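Sensor protein, Kinase (Polaromonas sp. JS666, PDB 3GRC) probably acts as the receiver domain of a sensor histidine kinase, accepting a phosphoryl group in two-component signalling. Local coordinates at residues A[67-72]-A[83-88]; A[24-29]-A[119-124]. All coordinates share one frame; numbering follows the deposited sequence.

How the contacts relate
The two contacts lie on opposite faces of the parallel five-stranded sheet, their centres about 17 Å apart. Along the chain the segments come in the order 24-29, 67-72, 83-88, 119-124, so contact 2 joins the first helix to the last and contact 1 falls between its two halves. Strand 82-86 connects them: Ile-83 and Val-85 serve contact 1 beneath helix 65-73, whereas Val-84 points away from that helix and packs its CG2 against Leu-121 CD2 (3.7 Å) of helix 114-128. One strand thus feeds both hydrophobic layers of the receiver domain, and contact 2 brings the beginning and end of the fold together.

Contact 1. Residues A[67-72]-A[83-88]; sequences SLIRAL and IVVVSA
Ile-69 and Leu-72 of the helix meet Ile-83 and Val-85 of the strand entirely through aliphatic branches; no ring, amide or other flat group takes part, so the contact is van der Waals and hydrophobic packing. Ile-69 touches both strand residues. Its CG1 lies anti to the carbonyl carbon (chi1 -64°) and the chain runs on extended, which carries CD1 down to the sheet, 3.8 Å from Val-85 CG2. These two side chains cross at about a right angle, while Ile-69 and Ile-83 slide past each other in opposite directions, with Ile-69 CG2 4.0 Å from Ile-83 CD1. That same Ile-83 methyl also reaches Leu-72 CD1 at 4.0 Å, so it is shared by two residues about one helical turn apart. Beta-branched isoleucine and valine suit an interior strand, and Ile-69 and Leu-72 are long enough to reach the sheet from the helix; the axes of the two segments come no closer than 11.2 Å. Leu-68 and Leu-72 continue this layer onto Met-54. The helix and strand run nearly antiparallel (175°), as in the classical beta-alpha-beta unit, formed here by strand 53-56, helix 65-73 and strand 82-86 of a CheY-like receiver domain.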
loop_
_atom_site.group_PDB
_atom_site.type_symbol
_atom_site.label_atom_id
_atom_site.label_comp_id
_atom_site.label_asym_id
_atom_site.label_seq_id
_atom_site.Cartn_x
_atom_site.Cartn_y
_atom_site.Cartn_z
ATOM N N SER A 67 7.879 8.433 3.684
ATOM C CA SER A 67 8.123 8.582 5.116
ATOM C C SER A 67 7.370 7.490 5.872
ATOM O O SER A 67 7.886 6.895 6.825
ATOM C CB SER A 67 7.639 9.955 5.594
ATOM O OG SER A 67 7.604 10.013 7.010
ATOM N N LEU A 68 6.137 7.240 5.445
ATOM C CA LEU A 68 5.310 6.214 6.056
ATOM C C LEU A 68 5.970 4.850 5.883
ATOM O O LEU A 68 6.109 4.097 6.844
ATOM C CB LEU A 68 3.925 6.206 5.412
ATOM C CG LEU A 68 2.991 5.036 5.741
ATOM C CD1 LEU A 68 2.918 4.795 7.245
ATOM C CD2 LEU A 68 1.618 5.350 5.172
ATOM N N ILE A 69 6.394 4.544 4.657
ATOM C CA ILE A 69 7.022 3.254 4.374
ATOM C C ILE A 69 8.317 3.048 5.165
ATOM O O ILE A 69 8.578 1.945 5.654
ATOM C CB ILE A 69 7.293 3.079 2.856
ATOM C CG1 ILE A 69 5.968 3.048 2.093
ATOM C CG2 ILE A 69 8.026 1.777 2.606
ATOM C CD1 ILE A 69 6.115 3.032 0.590
ATOM N N ARG A 70 9.120 4.099 5.288
ATOM C CA ARG A 70 10.363 4.014 6.044
ATOM C C ARG A 70 10.047 3.670 7.496
ATOM O O ARG A 70 10.689 2.801 8.087
ATOM C CB ARG A 70 11.130 5.337 5.994
ATOM C CG ARG A 70 11.821 5.601 4.670
ATOM C CD ARG A 70 12.692 6.853 4.713
ATOM N NE ARG A 70 13.276 7.151 3.403
ATOM C CZ ARG A 70 14.058 6.321 2.710
ATOM N NH1 ARG A 70 14.373 5.118 3.186
ATOM N NH2 ARG A 70 14.529 6.696 1.529
ATOM N N ALA A 71 9.047 4.349 8.059
ATOM C CA ALA A 71 8.650 4.120 9.445
ATOM C C ALA A 71 8.205 2.671 9.649
ATOM O O ALA A 71 8.528 2.051 10.662
ATOM C CB ALA A 71 7.529 5.085 9.834
ATOM N N LEU A 72 7.476 2.126 8.677
ATOM C CA LEU A 72 7.008 0.739 8.762
ATOM C C LEU A 72 8.151 -0.283 8.716
ATOM O O LEU A 72 8.102 -1.318 9.383
ATOM C CB LEU A 72 6.013 0.457 7.632
ATOM C CG LEU A 72 4.674 1.186 7.762
ATOM C CD1 LEU A 72 3.954 1.198 6.428
ATOM C CD2 LEU A 72 3.838 0.503 8.826
ATOM N N ILE A 83 4.110 -4.280 0.567
ATOM C CA ILE A 83 3.649 -2.941 0.254
ATOM C C ILE A 83 3.691 -2.650 -1.251
ATOM O O ILE A 83 4.683 -2.938 -1.919
ATOM C CB ILE A 83 4.508 -1.879 0.956
ATOM C CG1 ILE A 83 4.410 -2.035 2.468
ATOM C CG2 ILE A 83 4.068 -0.483 0.511
ATOM C CD1 ILE A 83 5.067 -0.910 3.240
ATOM N N VAL A 84 2.605 -2.081 -1.766
ATOM C CA VAL A 84 2.488 -1.699 -3.172
ATOM C C VAL A 84 2.145 -0.209 -3.200
ATOM O O VAL A 84 1.159 0.218 -2.599
ATOM C CB VAL A 84 1.341 -2.490 -3.902
ATOM C CG1 VAL A 84 1.098 -1.915 -5.282
ATOM C CG2 VAL A 84 1.697 -3.962 -4.015
ATOM N N VAL A 85 2.960 0.586 -3.886
ATOM C CA VAL A 85 2.694 2.014 -3.992
ATOM C C VAL A 85 1.738 2.213 -5.169
ATOM O O VAL A 85 1.943 1.641 -6.242
ATOM C CB VAL A 85 3.993 2.825 -4.270
ATOM C CG1 VAL A 85 3.642 4.237 -4.703
ATOM C CG2 VAL A 85 4.856 2.866 -3.039
ATOM N N VAL A 86 0.686 2.998 -4.953
ATOM C CA VAL A 86 -0.298 3.302 -5.990
ATOM C C VAL A 86 -0.412 4.805 -5.865
ATOM O O VAL A 86 -1.040 5.319 -4.936
ATOM C CB VAL A 86 -1.678 2.660 -5.706
ATOM C CG1 VAL A 86 -2.638 2.976 -6.856
ATOM C CG2 VAL A 86 -1.536 1.153 -5.517
ATOM N N SER A 87 0.210 5.511 -6.799
ATOM C CA SER A 87 0.232 6.952 -6.730
ATOM C C SER A 87 0.456 7.573 -8.091
ATOM O O SER A 87 0.997 6.936 -8.996
ATOM C CB SER A 87 1.340 7.374 -5.751
ATOM O OG SER A 87 1.330 8.756 -5.511
ATOM N N ALA A 88 0.044 8.830 -8.212
ATOM C CA ALA A 88 0.162 9.594 -9.446
ATOM C C ALA A 88 1.610 9.807 -9.893
ATOM O O ALA A 88 1.934 9.731 -11.079
ATOM C CB ALA A 88 -0.530 10.940 -9.269
#

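Contact 2. Residues A[24-29]-A[119-124]; sequences LMLEKG and LSLHRA
Leu-26 and Leu-121 make the tight part of this contact, one methyl from each: Leu-26 CD2 and Leu-121 CD1 lie 3.5 Å apart, closer than carbon atoms normally pack. The two side chains cross at about a right angle, and each offers a single branch instead of lying along the other. The backbones remain well separated, with the CA atoms of Leu-26 and Leu-121 at 9.6 Å, and it is the length of leucine that closes the distance. Both leucines have CG anti to the carbonyl carbon (chi1 -72° and -76°) and differ in how they leave the backbone: Leu-26 starts off across the direction of its partner and only its far end comes nearer, whereas the side chain of Leu-121 sets out toward 24-29. Both residues are buried. Leu-26 also rests on Ile-9 and Ile-11 of strand 8-12 and on Ile-118, so the methyl pair belongs to the core between the sheet and these two helices.

The outer side is much looser. There Gly-29, the first residue beyond helix 16-28 to leave helical backbone angles, brings its carbonyl O near the exposed His-122. That oxygen and NE2 of His-122 are 4.3 Å apart, too far for a hydrogen bond, and the oxygen approaches the imidazole obliquely. Phe-31 links the two sides: it touches Leu-26 and Leu-121, and its ring meets that of His-122 with the planes at about 40°. Histidine, an aromatic ring with polar nitrogens, can pack against Phe-31 and still face solvent.

Only 98 Å² is buried between the segments, and their one close meeting is apolar. This is consistent with hydrophobic packing, not polar bonding, joining the first and last helices, largely through the core they share with strand 8-12, Ile-118 and Phe-31.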
loop_
_atom_site.group_PDB
_atom_site.type_symbol
_atom_site.label_atom_id
_atom_site.label_comp_id
_atom_site.label_asym_id
_atom_site.label_seq_id
_atom_site.Cartn_x
_atom_site.Cartn_y
_atom_site.Cartn_z
ATOM N N LEU A 24 -13.289 -1.327 -3.703
ATOM C CA LEU A 24 -14.124 -2.107 -4.625
ATOM C C LEU A 24 -13.337 -3.033 -5.568
ATOM O O LEU A 24 -13.756 -4.171 -5.783
ATOM C CB LEU A 24 -15.023 -1.176 -5.440
ATOM C CG LEU A 24 -16.044 -0.466 -4.551
ATOM C CD1 LEU A 24 -16.695 0.694 -5.320
ATOM C CD2 LEU A 24 -17.081 -1.495 -4.065
HETATM N N MSE A 25 -12.221 -2.559 -6.138
HETATM C CA MSE A 25 -11.379 -3.408 -7.020
HETATM C C MSE A 25 -10.790 -4.599 -6.240
HETATM O O MSE A 25 -10.714 -5.725 -6.738
HETATM C CB MSE A 25 -10.184 -2.619 -7.602
HETATM C CG MSE A 25 -10.482 -1.564 -8.620
HETATM SE SE MSE A 25 -8.799 -0.781 -9.273
HETATM C CE MSE A 25 -9.634 0.249 -10.722
ATOM N N LEU A 26 -10.341 -4.330 -5.023
ATOM C CA LEU A 26 -9.747 -5.375 -4.214
ATOM C C LEU A 26 -10.757 -6.471 -3.909
ATOM O O LEU A 26 -10.425 -7.660 -3.938
ATOM C CB LEU A 26 -9.190 -4.791 -2.921
ATOM C CG LEU A 26 -7.937 -3.962 -3.176
ATOM C CD1 LEU A 26 -7.266 -3.527 -1.859
ATOM C CD2 LEU A 26 -7.005 -4.816 -3.988
ATOM N N GLU A 27 -11.986 -6.058 -3.624
ATOM C CA GLU A 27 -13.049 -7.002 -3.332
ATOM C C GLU A 27 -13.245 -7.901 -4.562
ATOM O O GLU A 27 -13.362 -9.110 -4.432
ATOM C CB GLU A 27 -14.353 -6.272 -2.983
ATOM C CG GLU A 27 -15.536 -7.212 -2.718
ATOM C CD GLU A 27 -16.775 -6.481 -2.222
ATOM O OE1 GLU A 27 -17.247 -5.557 -2.915
ATOM O OE2 GLU A 27 -17.277 -6.834 -1.130
ATOM N N LYS A 28 -13.275 -7.328 -5.758
ATOM C CA LYS A 28 -13.431 -8.179 -6.933
ATOM C C LYS A 28 -12.276 -9.188 -7.014
ATOM O O LYS A 28 -12.467 -10.320 -7.441
ATOM C CB LYS A 28 -13.473 -7.344 -8.209
ATOM C CG LYS A 28 -14.747 -6.546 -8.373
ATOM C CD LYS A 28 -15.946 -7.455 -8.490
ATOM C CE LYS A 28 -17.163 -6.673 -8.936
ATOM N NZ LYS A 28 -18.386 -7.520 -8.941
ATOM N N GLY A 29 -11.088 -8.774 -6.586
ATOM C CA GLY A 29 -9.930 -9.645 -6.639
ATOM C C GLY A 29 -9.773 -10.617 -5.479
ATOM O O GLY A 29 -8.734 -11.267 -5.361
ATOM N N LEU A 119 -2.517 -8.630 -9.517
ATOM C CA LEU A 119 -1.359 -9.483 -9.761
ATOM C C LEU A 119 -0.212 -9.086 -8.831
ATOM O O LEU A 119 0.365 -9.938 -8.148
ATOM C CB LEU A 119 -0.906 -9.371 -11.217
ATOM C CG LEU A 119 0.352 -10.167 -11.579
ATOM C CD1 LEU A 119 0.121 -11.659 -11.300
ATOM C CD2 LEU A 119 0.696 -9.943 -13.043
ATOM N N SER A 120 0.100 -7.791 -8.802
ATOM C CA SER A 120 1.162 -7.259 -7.949
ATOM C C SER A 120 0.945 -7.578 -6.466
ATOM O O SER A 120 1.882 -7.976 -5.782
ATOM C CB SER A 120 1.299 -5.741 -8.127
ATOM O OG SER A 120 1.759 -5.398 -9.424
ATOM N N LEU A 121 -0.270 -7.413 -5.954
ATOM C CA LEU A 121 -0.493 -7.729 -4.540
ATOM C C LEU A 121 -0.251 -9.219 -4.270
ATOM O O LEU A 121 0.370 -9.571 -3.274
ATOM C CB LEU A 121 -1.901 -7.313 -4.087
ATOM C CG LEU A 121 -2.099 -5.808 -3.869
ATOM C CD1 LEU A 121 -3.578 -5.486 -3.848
ATOM C CD2 LEU A 121 -1.441 -5.361 -2.573
ATOM N N HIS A 122 -0.738 -10.089 -5.153
ATOM C CA HIS A 122 -0.527 -11.533 -4.992
ATOM C C HIS A 122 0.972 -11.827 -4.976
ATOM O O HIS A 122 1.456 -12.541 -4.104
ATOM C CB HIS A 122 -1.196 -12.314 -6.131
ATOM C CG HIS A 122 -2.664 -12.528 -5.928
ATOM N ND1 HIS A 122 -3.548 -12.667 -6.978
ATOM C CD2 HIS A 122 -3.398 -12.614 -4.799
ATOM C CE1 HIS A 122 -4.771 -12.825 -6.497
ATOM N NE2 HIS A 122 -4.709 -12.796 -5.181
ATOM N N ARG A 123 1.689 -11.265 -5.948
ATOM C CA ARG A 123 3.136 -11.419 -6.060
ATOM C C ARG A 123 3.805 -10.920 -4.783
ATOM O O ARG A 123 4.572 -11.646 -4.150
ATOM C CB ARG A 123 3.678 -10.590 -7.236
ATOM C CG ARG A 123 4.146 -11.376 -8.453
ATOM C CD ARG A 123 2.988 -12.073 -9.133
ATOM N NE ARG A 123 3.384 -12.806 -10.337
ATOM C CZ ARG A 123 3.913 -12.250 -11.426
ATOM N NH1 ARG A 123 4.128 -10.939 -11.482
ATOM N NH2 ARG A 123 4.213 -13.011 -12.472
ATOM N N ALA A 124 3.506 -9.676 -4.412
ATOM C CA ALA A 124 4.102 -9.057 -3.227
ATOM C C ALA A 124 3.896 -9.859 -1.948
ATOM O O ALA A 124 4.826 -10.039 -1.159
ATOM C CB ALA A 124 3.562 -7.651 -3.051
#